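Local coordinates for protein beta-galactosidase/beta-glucuronidase (Faecalibacterium prausnitzii L2-6, PDB 6MVF) that binds flavin mononucleotide and acts as a gut-bacterial beta-glucuronidase of glycosyl hydrolase family 2, possibly also with beta-galactosidase activity, at residues Val91-Ala96 with Ala100-Asn105; Pro181-Thr186 with Tyr254-Arg259; His433-Pro438 with His454-Tyr459. One frame throughout, in Å; residues are numbered along the deposited sequence.

From the N terminus the chain first forms contact 1, where Val91-Ala96 and Ala100-Asn105 lie on either side of a three-residue connection and join the two sheets of the sugar-binding domain. Contact 2 closes a longer loop of 67 residues, almost half of them strand and none helix, and brings together the two sheets of the next beta-sandwich beside the flavin mononucleotide. Contact 3 comes last, in the TIM barrel, where 15 residues that include strand 450-453 separate the loops His433-Pro438 and His454-Tyr459. The three follow one another in series, without nesting or crossing. The centres of contacts 1 and 2 are about 26 Å apart; the centre of contact 3 lies about 40 and 42 Å from theirs.

Contact 1: Val91-Ala96 with Ala100-Asn105; sequences VEVLAA and ATVKVN
Val102 is the bump around which this contact is built, and Val91 and Val93 form the shallow hollow that receives it. Its two methyl groups divide the work. Val102 CG1 meets Val91 CG1 tip to tip at 4.1 Å, while Val102 CG2 lies 4.4 Å from Val93 CG2. The fork of Val102 thus spans two alternate side chains of strand 88-93 that project from the same side. With CG1 anti to the backbone N (chi1 -177°) and CG2 beside that nitrogen, the two branches splay toward different valines. Val91 offers the methyl that stands between its own N and carbonyl carbon (chi1 56°).

At the other end the shapes are flatter. Ala96 and Ala100 approach methyl to methyl, CB to CB 3.5 Å, and the small side chains let the backbones draw together as the chain passes from one sheet to the other. The separation of CA atoms is 6.1 Å between Ala96 and Ala100 but 8.8 Å between Val91 and Val102, where branched side chains fill the interval. No hydrogen bond crosses the contact, and the five touching residues are all buried, as expected of facing sheets in the beta-sandwich of a family 2 sugar-binding domain.

Strand 88-93 runs between strands 163-168 and 119-122 in one sheet, and strand 99-104 between 131-139 and 107-113 in the other. Phe119, from strand 119-122, touches Val93, Ala96 and Ala100 and so covers the end where the sheets converge.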
loop_
_atom_site.group_PDB
_atom_site.type_symbol
_atom_site.label_atom_id
_atom_site.label_comp_id
_atom_site.label_asym_id
_atom_site.label_seq_id
_atom_site.Cartn_x
_atom_site.Cartn_y
_atom_site.Cartn_z
ATOM N N VAL A 91 19.516 -18.583 -15.976
ATOM C CA VAL A 91 18.544 -17.714 -16.636
ATOM C C VAL A 91 17.262 -18.510 -16.805
ATOM O O VAL A 91 17.295 -19.693 -17.163
ATOM C CB VAL A 91 19.048 -17.151 -17.984
ATOM C CG1 VAL A 91 19.450 -18.248 -18.929
ATOM C CG2 VAL A 91 17.976 -16.322 -18.619
ATOM N N GLU A 92 16.133 -17.878 -16.492
ATOM C CA GLU A 92 14.820 -18.506 -16.566
ATOM C C GLU A 92 13.945 -17.684 -17.505
ATOM O O GLU A 92 13.622 -16.531 -17.208
ATOM C CB GLU A 92 14.211 -18.614 -15.174
ATOM C CG GLU A 92 12.748 -18.971 -15.140
ATOM C CD GLU A 92 12.229 -19.122 -13.717
ATOM O OE1 GLU A 92 12.338 -20.250 -13.159
ATOM O OE2 GLU A 92 11.721 -18.110 -13.154
ATOM N N VAL A 93 13.582 -18.273 -18.648
ATOM C CA VAL A 93 12.635 -17.691 -19.598
ATOM C C VAL A 93 11.264 -18.290 -19.313
ATOM O O VAL A 93 11.108 -19.519 -19.310
ATOM C CB VAL A 93 13.055 -17.965 -21.052
ATOM C CG1 VAL A 93 12.020 -17.400 -22.027
ATOM C CG2 VAL A 93 14.455 -17.401 -21.334
ATOM N N LEU A 94 10.263 -17.441 -19.069
ATOM C CA LEU A 94 8.962 -17.979 -18.667
ATOM C C LEU A 94 8.120 -18.407 -19.862
ATOM O O LEU A 94 7.147 -19.148 -19.675
ATOM C CB LEU A 94 8.191 -16.968 -17.800
ATOM C CG LEU A 94 8.887 -16.593 -16.480
ATOM C CD1 LEU A 94 8.208 -15.409 -15.748
ATOM C CD2 LEU A 94 9.034 -17.801 -15.567
ATOM N N ALA A 95 8.486 -17.950 -21.068
ATOM C CA ALA A 95 7.947 -18.403 -22.348
ATOM C C ALA A 95 8.624 -17.645 -23.490
ATOM O O ALA A 95 8.889 -16.441 -23.394
ATOM C CB ALA A 95 6.419 -18.232 -22.426
ATOM N N ALA A 96 8.913 -18.342 -24.580
ATOM C CA ALA A 96 9.506 -17.720 -25.759
ATOM C C ALA A 96 8.784 -18.273 -26.983
ATOM O O ALA A 96 9.005 -19.424 -27.375
ATOM C CB ALA A 96 11.015 -17.978 -25.831
ATOM N N ALA A 100 13.445 -20.640 -29.467
ATOM C CA ALA A 100 14.361 -19.709 -28.821
ATOM C C ALA A 100 15.779 -20.256 -28.731
ATOM O O ALA A 100 16.000 -21.470 -28.667
ATOM C CB ALA A 100 13.884 -19.333 -27.415
ATOM N N THR A 101 16.741 -19.327 -28.717
ATOM C CA THR A 101 18.146 -19.613 -28.438
ATOM C C THR A 101 18.657 -18.570 -27.459
ATOM O O THR A 101 18.470 -17.370 -27.686
ATOM C CB THR A 101 19.006 -19.587 -29.716
ATOM O OG1 THR A 101 18.563 -20.603 -30.626
ATOM C CG2 THR A 101 20.461 -19.848 -29.366
ATOM N N VAL A 102 19.300 -19.012 -26.381
ATOM C CA VAL A 102 19.829 -18.108 -25.361
ATOM C C VAL A 102 21.350 -18.098 -25.461
ATOM O O VAL A 102 21.989 -19.156 -25.455
ATOM C CB VAL A 102 19.363 -18.507 -23.945
ATOM C CG1 VAL A 102 19.867 -17.496 -22.900
ATOM C CG2 VAL A 102 17.846 -18.595 -23.880
ATOM N N LYS A 103 21.932 -16.904 -25.547
ATOM C CA LYS A 103 23.382 -16.732 -25.538
ATOM C C LYS A 103 23.784 -15.808 -24.400
ATOM O O LYS A 103 23.168 -14.754 -24.198
ATOM C CB LYS A 103 23.898 -16.152 -26.857
ATOM C CG LYS A 103 23.995 -17.122 -28.004
ATOM C CD LYS A 103 24.254 -16.345 -29.286
ATOM C CE LYS A 103 24.200 -17.237 -30.511
ATOM N NZ LYS A 103 23.477 -16.577 -31.632
ATOM N N VAL A 104 24.825 -16.195 -23.670
ATOM C CA VAL A 104 25.451 -15.331 -22.679
ATOM C C VAL A 104 26.863 -15.019 -23.161
ATOM O O VAL A 104 27.653 -15.936 -23.428
ATOM C CB VAL A 104 25.462 -15.972 -21.285
ATOM C CG1 VAL A 104 26.193 -15.072 -20.300
ATOM C CG2 VAL A 104 24.041 -16.221 -20.826
ATOM N N ASN A 105 27.173 -13.722 -23.288
ATOM C CA ASN A 105 28.488 -13.265 -23.732
ATOM C C ASN A 105 28.950 -14.020 -24.980
ATOM O O ASN A 105 30.091 -14.467 -25.079
ATOM C CB ASN A 105 29.516 -13.403 -22.607
ATOM C CG ASN A 105 29.195 -12.549 -21.392
ATOM O OD1 ASN A 105 28.738 -11.399 -21.502
ATOM N ND2 ASN A 105 29.453 -13.108 -20.213
#

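Contact 2: Pro181-Thr186 with Tyr254-Arg259. With FMN (flavin mononucleotide), chain G.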
loop_
_atom_site.group_PDB
_atom_site.type_symbol
_atom_site.label_atom_id
_atom_site.label_comp_id
_atom_site.label_asym_id
_atom_site.label_seq_id
_atom_site.Cartn_x
_atom_site.Cartn_y
_atom_site.Cartn_z
ATOM N N PRO A 181 9.269 -26.973 -10.757
ATOM C CA PRO A 181 9.499 -26.228 -9.509
ATOM C C PRO A 181 10.499 -26.888 -8.563
ATOM O O PRO A 181 10.960 -26.229 -7.615
ATOM C CB PRO A 181 8.101 -26.168 -8.884
ATOM C CG PRO A 181 7.419 -27.431 -9.387
ATOM C CD PRO A 181 7.979 -27.692 -10.772
ATOM N N GLY A 182 10.852 -28.151 -8.787
ATOM C CA GLY A 182 11.712 -28.874 -7.872
ATOM C C GLY A 182 10.982 -29.651 -6.800
ATOM O O GLY A 182 11.632 -30.285 -5.965
ATOM N N ILE A 183 9.653 -29.629 -6.798
ATOM C CA ILE A 183 8.872 -30.330 -5.784
ATOM C C ILE A 183 7.544 -30.752 -6.406
ATOM O O ILE A 183 6.941 -30.008 -7.187
ATOM C CB ILE A 183 8.694 -29.441 -4.531
ATOM C CG1 ILE A 183 8.084 -30.223 -3.375
ATOM C CG2 ILE A 183 7.870 -28.210 -4.845
ATOM C CD1 ILE A 183 8.162 -29.486 -2.063
ATOM N N MET A 184 7.121 -31.976 -6.108
ATOM C CA MET A 184 5.805 -32.454 -6.495
ATOM C C MET A 184 5.023 -32.890 -5.255
ATOM O O MET A 184 5.582 -33.462 -4.308
ATOM C CB MET A 184 5.904 -33.584 -7.519
ATOM C CG MET A 184 6.558 -34.832 -7.015
ATOM S SD MET A 184 6.681 -36.041 -8.341
ATOM C CE MET A 184 4.950 -36.370 -8.718
ATOM N N VAL A 185 3.731 -32.572 -5.250
ATOM C CA VAL A 185 2.888 -32.738 -4.074
ATOM C C VAL A 185 1.597 -33.398 -4.517
ATOM O O VAL A 185 0.866 -32.842 -5.342
ATOM C CB VAL A 185 2.593 -31.395 -3.371
ATOM C CG1 VAL A 185 1.821 -31.623 -2.083
ATOM C CG2 VAL A 185 3.895 -30.586 -3.109
ATOM N N THR A 186 1.302 -34.563 -3.956
ATOM C CA THR A 186 0.044 -35.238 -4.225
ATOM C C THR A 186 -0.799 -35.244 -2.962
ATOM O O THR A 186 -0.559 -36.052 -2.059
ATOM C CB THR A 186 0.301 -36.663 -4.718
ATOM O OG1 THR A 186 1.192 -36.626 -5.843
ATOM C CG2 THR A 186 -1.000 -37.337 -5.119
ATOM N N TYR A 254 -3.446 -25.136 1.142
ATOM C CA TYR A 254 -2.298 -25.320 2.016
ATOM C C TYR A 254 -1.027 -24.909 1.278
ATOM O O TYR A 254 -0.991 -24.813 0.048
ATOM C CB TYR A 254 -2.200 -26.775 2.492
ATOM C CG TYR A 254 -3.360 -27.168 3.387
ATOM C CD1 TYR A 254 -4.613 -27.484 2.856
ATOM C CD2 TYR A 254 -3.205 -27.206 4.764
ATOM C CE1 TYR A 254 -5.666 -27.827 3.687
ATOM C CE2 TYR A 254 -4.237 -27.556 5.584
ATOM C CZ TYR A 254 -5.461 -27.860 5.053
ATOM O OH TYR A 254 -6.477 -28.196 5.909
ATOM N N THR A 255 0.026 -24.662 2.051
ATOM C CA THR A 255 1.330 -24.303 1.508
ATOM C C THR A 255 2.343 -25.336 1.974
ATOM O O THR A 255 2.582 -25.477 3.178
ATOM C CB THR A 255 1.749 -22.893 1.948
ATOM O OG1 THR A 255 0.781 -21.944 1.488
ATOM C CG2 THR A 255 3.107 -22.542 1.372
ATOM N N VAL A 256 2.939 -26.047 1.031
ATOM C CA VAL A 256 4.043 -26.947 1.339
ATOM C C VAL A 256 5.340 -26.181 1.127
ATOM O O VAL A 256 5.577 -25.629 0.051
ATOM C CB VAL A 256 3.988 -28.217 0.477
ATOM C CG1 VAL A 256 5.127 -29.157 0.841
ATOM C CG2 VAL A 256 2.637 -28.914 0.658
ATOM N N VAL A 257 6.164 -26.113 2.166
ATOM C CA VAL A 257 7.448 -25.433 2.132
ATOM C C VAL A 257 8.531 -26.492 2.258
ATOM O O VAL A 257 8.393 -27.427 3.056
ATOM C CB VAL A 257 7.542 -24.398 3.271
ATOM C CG1 VAL A 257 8.924 -23.736 3.290
ATOM C CG2 VAL A 257 6.406 -23.362 3.137
ATOM N N ALA A 258 9.592 -26.371 1.460
ATOM C CA ALA A 258 10.698 -27.321 1.523
ATOM C C ALA A 258 11.997 -26.553 1.655
ATOM O O ALA A 258 12.264 -25.658 0.850
ATOM C CB ALA A 258 10.750 -28.243 0.289
ATOM N N ARG A 259 12.804 -26.919 2.652
ATOM C CA ARG A 259 14.042 -26.215 2.967
ATOM C C ARG A 259 15.209 -27.182 2.940
ATOM O O ARG A 259 15.227 -28.144 3.714
ATOM C CB ARG A 259 13.976 -25.556 4.339
ATOM C CG ARG A 259 13.380 -24.189 4.318
ATOM C CD ARG A 259 13.599 -23.471 5.647
ATOM N NE ARG A 259 12.722 -22.309 5.701
ATOM C CZ ARG A 259 11.506 -22.319 6.238
ATOM N NH1 ARG A 259 11.046 -23.434 6.798
ATOM N NH2 ARG A 259 10.759 -21.212 6.233
HETATM N N1 FMN G . 13.253 -35.431 -11.643
HETATM C C2 FMN G . 14.184 -34.511 -11.380
HETATM O O2 FMN G . 15.384 -34.790 -11.399
HETATM N N3 FMN G . 13.891 -33.259 -11.105
HETATM C C4 FMN G . 12.675 -32.815 -11.047
HETATM O O4 FMN G . 12.412 -31.651 -10.791
HETATM C C4A FMN G . 11.628 -33.744 -11.300
HETATM N N5 FMN G . 10.406 -33.298 -11.258
HETATM C C5A FMN G . 9.387 -34.101 -11.484
HETATM C C6 FMN G . 8.113 -33.597 -11.423
HETATM C C7 FMN G . 7.054 -34.403 -11.643
HETATM C C7M FMN G . 5.685 -33.850 -11.580
HETATM C C8 FMN G . 7.276 -35.806 -11.969
HETATM C C8M FMN G . 6.115 -36.698 -12.233
HETATM C C9 FMN G . 8.558 -36.307 -12.026
HETATM C C9A FMN G . 9.632 -35.506 -11.787
HETATM N N10 FMN G . 10.924 -35.999 -11.875
HETATM C C10 FMN G . 11.970 -35.115 -11.618
HETATM C "C1'" FMN G . 11.062 -37.423 -12.148
HETATM C "C2'" FMN G . 11.699 -37.960 -13.407
HETATM O "O2'" FMN G . 10.602 -38.006 -14.283
HETATM C "C3'" FMN G . 12.173 -39.390 -13.272
HETATM O "O3'" FMN G . 12.324 -39.709 -11.906
HETATM C "C4'" FMN G . 13.524 -39.668 -13.892
HETATM O "O4'" FMN G . 14.353 -38.569 -13.544
HETATM C "C5'" FMN G . 13.493 -39.902 -15.403
HETATM O "O5'" FMN G . 13.806 -38.719 -16.117
HETATM P P FMN G . 13.534 -38.523 -17.666
HETATM O O1P FMN G . 14.636 -37.620 -18.055
HETATM O O2P FMN G . 13.580 -39.905 -18.248
HETATM O O3P FMN G . 12.184 -37.923 -17.869
#
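Ile183 and Val185 pack against Val256 and Ala258 between the two sheets of an immunoglobulin-like beta-sandwich, the domain that precedes the TIM barrel in family 2 enzymes. Strands 183-186 and 254-259 lie in different sheets, their short axes 9.4 Å apart at the closest and running at 143°.

All the contacts across the interface are apolar. Ile183 is extended, with CG1 anti to the backbone N (chi1 -171°), and this carries its CD1 across to CB of Ala258 at 3.7 Å and to CG1 of Val256 at 4.2 Å. Val185 and Val256 meet tip to tip, CG1 of the former 3.9 Å from CG2 of the latter. Ile199 of strand 195-204 and Val274 of strand 265-274 add to this core.

Polar bonds lie outside the interface. The side chain of Asn387 grips the backbone of strand 183-189, its ND2 bonded to Ile183 O and its OD1 to Val185 N.

The third interaction is with the cofactor. Met184, between the two inward-facing residues, belongs to the flavin pocket, whose Tyr177 and Asp174 hydrogen-bond the ligand. Met184 SD lies over the flavin ring face, above the C7-C8 bond and 3.7 Å from both atoms, and a bend at chi3 (-63°) sets Met184 CE 3.7 Å from C8M. With an alanine here, the dimethyl end of the isoalloxazine is likely to lose the sulfur and methyl packed against it. Met184 CE also lies 3.9 Å from flavin C7M.

Contact 3: His433-Pro438 with His454-Tyr459; sequences HVSHTP and HYFGWY
The two backbones come closest at Ser435 and His454, CA to CA 5.1 Å, and both segments are irregular apart from His433, which ends strand 428-433. The first segment folds into a type I beta turn from Val434 to Thr437, closed by Thr437 N on Val434 O at 3.1 Å. The same carbonyl takes a second bond from the side chain, Thr437 OG1 to Val434 O 2.9 Å, and both donors reach it from one face of its plane. In the second segment Tyr455 O likewise serves two donors, Trp458 N at 2.9 Å and Tyr459 N at 3.2 Å. The chain bends back through Gly457, whose backbone angles (phi 107°, psi -5°) would press a CB against the carbonyl oxygen of Phe456.

Both segments lie at the C-terminal ends of neighbouring parallel strands, 428-433 and 450-453, of the TIM barrel, and the contact bridges the loops that follow them, the second leading on to helix 466-476, away from the flavin.

Among the side chains the bridge is one hydrogen bond: Ser435 OG lies 2.8 Å from His454 ND1, at the edge of the imidazole and near its plane. Either atom may be the donor. Ser435 holds OG anti to its backbone N (chi1 -169°), which points it at the ring. The Ser435 OG hydroxyl also lies 4.0 Å from CZ of Phe456, and that phenyl ring in turn sets CE2 over one face of the His454 imidazole, toward its rim. Trp469 of helix 466-476 meets the imidazole edge-to-face. Phe456 O is bonded to Asn466 ND2, and the backbone of His454 to that of Glu486.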
loop_
_atom_site.group_PDB
_atom_site.type_symbol
_atom_site.label_atom_id
_atom_site.label_comp_id
_atom_site.label_asym_id
_atom_site.label_seq_id
_atom_site.Cartn_x
_atom_site.Cartn_y
_atom_site.Cartn_z
ATOM N N HIS A 433 -12.763 -33.071 -29.748
ATOM C CA HIS A 433 -12.983 -33.521 -31.122
ATOM C C HIS A 433 -13.547 -32.403 -32.000
ATOM O O HIS A 433 -14.368 -31.590 -31.552
ATOM C CB HIS A 433 -13.949 -34.707 -31.153
ATOM C CG HIS A 433 -13.461 -35.921 -30.430
ATOM N ND1 HIS A 433 -12.316 -36.596 -30.796
ATOM C CD2 HIS A 433 -13.983 -36.602 -29.379
ATOM C CE1 HIS A 433 -12.143 -37.629 -29.988
ATOM N NE2 HIS A 433 -13.140 -37.654 -29.120
ATOM N N VAL A 434 -13.110 -32.379 -33.266
ATOM C CA VAL A 434 -13.777 -31.535 -34.256
ATOM C C VAL A 434 -15.198 -32.054 -34.505
ATOM O O VAL A 434 -15.522 -33.224 -34.261
ATOM C CB VAL A 434 -12.958 -31.460 -35.560
ATOM C CG1 VAL A 434 -12.998 -32.781 -36.316
ATOM C CG2 VAL A 434 -13.435 -30.293 -36.449
ATOM N N SER A 435 -16.059 -31.154 -34.985
ATOM C CA SER A 435 -17.490 -31.439 -35.037
ATOM C C SER A 435 -17.799 -32.698 -35.845
ATOM O O SER A 435 -18.660 -33.500 -35.458
ATOM C CB SER A 435 -18.231 -30.240 -35.621
ATOM O OG SER A 435 -19.621 -30.385 -35.452
ATOM N N HIS A 436 -17.109 -32.892 -36.966
ATOM C CA HIS A 436 -17.433 -33.976 -37.883
ATOM C C HIS A 436 -16.724 -35.278 -37.543
ATOM O O HIS A 436 -16.767 -36.215 -38.349
ATOM C CB HIS A 436 -17.117 -33.563 -39.328
ATOM C CG HIS A 436 -15.666 -33.266 -39.598
ATOM N ND1 HIS A 436 -15.155 -31.982 -39.606
ATOM C CD2 HIS A 436 -14.630 -34.082 -39.920
ATOM C CE1 HIS A 436 -13.866 -32.025 -39.899
ATOM N NE2 HIS A 436 -13.523 -33.287 -40.097
ATOM N N THR A 437 -16.083 -35.354 -36.378
ATOM C CA THR A 437 -15.386 -36.566 -35.960
ATOM C C THR A 437 -16.351 -37.746 -35.939
ATOM O O THR A 437 -17.412 -37.661 -35.295
ATOM C CB THR A 437 -14.762 -36.387 -34.571
ATOM O OG1 THR A 437 -13.711 -35.417 -34.639
ATOM C CG2 THR A 437 -14.194 -37.716 -34.048
ATOM N N PRO A 438 -16.033 -38.850 -36.620
ATOM C CA PRO A 438 -16.927 -40.020 -36.597
ATOM C C PRO A 438 -17.224 -40.447 -35.163
ATOM O O PRO A 438 -16.326 -40.529 -34.327
ATOM C CB PRO A 438 -16.136 -41.094 -37.362
ATOM C CG PRO A 438 -15.072 -40.367 -38.124
ATOM C CD PRO A 438 -14.785 -39.091 -37.372
ATOM N N HIS A 454 -18.879 -28.282 -31.104
ATOM C CA HIS A 454 -20.037 -28.193 -31.980
ATOM C C HIS A 454 -20.501 -26.755 -32.157
ATOM O O HIS A 454 -20.497 -25.961 -31.208
ATOM C CB HIS A 454 -21.185 -29.032 -31.450
ATOM C CG HIS A 454 -21.033 -30.487 -31.742
ATOM N ND1 HIS A 454 -20.776 -30.963 -33.011
ATOM C CD2 HIS A 454 -21.076 -31.570 -30.931
ATOM C CE1 HIS A 454 -20.666 -32.280 -32.967
ATOM N NE2 HIS A 454 -20.848 -32.672 -31.718
ATOM N N TYR A 455 -20.931 -26.437 -33.381
ATOM C CA TYR A 455 -21.453 -25.112 -33.689
ATOM C C TYR A 455 -22.735 -25.220 -34.506
ATOM O O TYR A 455 -22.977 -24.435 -35.429
ATOM C CB TYR A 455 -20.409 -24.263 -34.414
ATOM C CG TYR A 455 -19.153 -23.951 -33.614
ATOM C CD1 TYR A 455 -19.079 -22.802 -32.818
ATOM C CD2 TYR A 455 -18.035 -24.783 -33.673
ATOM C CE1 TYR A 455 -17.936 -22.493 -32.092
ATOM C CE2 TYR A 455 -16.883 -24.483 -32.945
ATOM C CZ TYR A 455 -16.846 -23.333 -32.153
ATOM O OH TYR A 455 -15.718 -23.013 -31.442
ATOM N N PHE A 456 -23.587 -26.188 -34.168
ATOM C CA PHE A 456 -24.906 -26.251 -34.779
ATOM C C PHE A 456 -25.681 -24.987 -34.444
ATOM O O PHE A 456 -25.951 -24.701 -33.273
ATOM C CB PHE A 456 -25.665 -27.489 -34.309
ATOM C CG PHE A 456 -24.900 -28.763 -34.491
ATOM C CD1 PHE A 456 -24.525 -29.180 -35.757
ATOM C CD2 PHE A 456 -24.567 -29.546 -33.395
ATOM C CE1 PHE A 456 -23.818 -30.338 -35.930
ATOM C CE2 PHE A 456 -23.873 -30.700 -33.554
ATOM C CZ PHE A 456 -23.491 -31.102 -34.828
ATOM N N GLY A 457 -26.042 -24.236 -35.481
ATOM C CA GLY A 457 -26.652 -22.934 -35.329
ATOM C C GLY A 457 -25.742 -21.769 -35.677
ATOM O O GLY A 457 -26.207 -20.623 -35.646
ATOM N N TRP A 458 -24.463 -22.009 -35.988
ATOM C CA TRP A 458 -23.583 -20.919 -36.401
ATOM C C TRP A 458 -22.781 -21.275 -37.659
ATOM O O TRP A 458 -22.851 -20.536 -38.642
ATOM C CB TRP A 458 -22.623 -20.481 -35.271
ATOM C CG TRP A 458 -21.704 -19.466 -35.828
ATOM C CD1 TRP A 458 -20.387 -19.635 -36.158
ATOM C CD2 TRP A 458 -22.063 -18.150 -36.268
ATOM N NE1 TRP A 458 -19.893 -18.486 -36.741
ATOM C CE2 TRP A 458 -20.904 -17.560 -36.818
ATOM C CE3 TRP A 458 -23.249 -17.402 -36.231
ATOM C CZ2 TRP A 458 -20.903 -16.260 -37.339
ATOM C CZ3 TRP A 458 -23.236 -16.113 -36.724
ATOM C CH2 TRP A 458 -22.076 -15.555 -37.274
ATOM N N TYR A 459 -22.002 -22.373 -37.659
ATOM C CA TYR A 459 -21.330 -22.802 -38.890
ATOM C C TYR A 459 -22.211 -23.663 -39.787
ATOM O O TYR A 459 -21.841 -23.915 -40.937
ATOM C CB TYR A 459 -20.046 -23.578 -38.596
ATOM C CG TYR A 459 -18.913 -22.739 -38.039
ATOM C CD1 TYR A 459 -18.542 -21.527 -38.631
ATOM C CD2 TYR A 459 -18.212 -23.156 -36.903
ATOM C CE1 TYR A 459 -17.492 -20.754 -38.104
ATOM C CE2 TYR A 459 -17.172 -22.398 -36.368
ATOM C CZ TYR A 459 -16.815 -21.198 -36.971
ATOM O OH TYR A 459 -15.778 -20.461 -36.428
#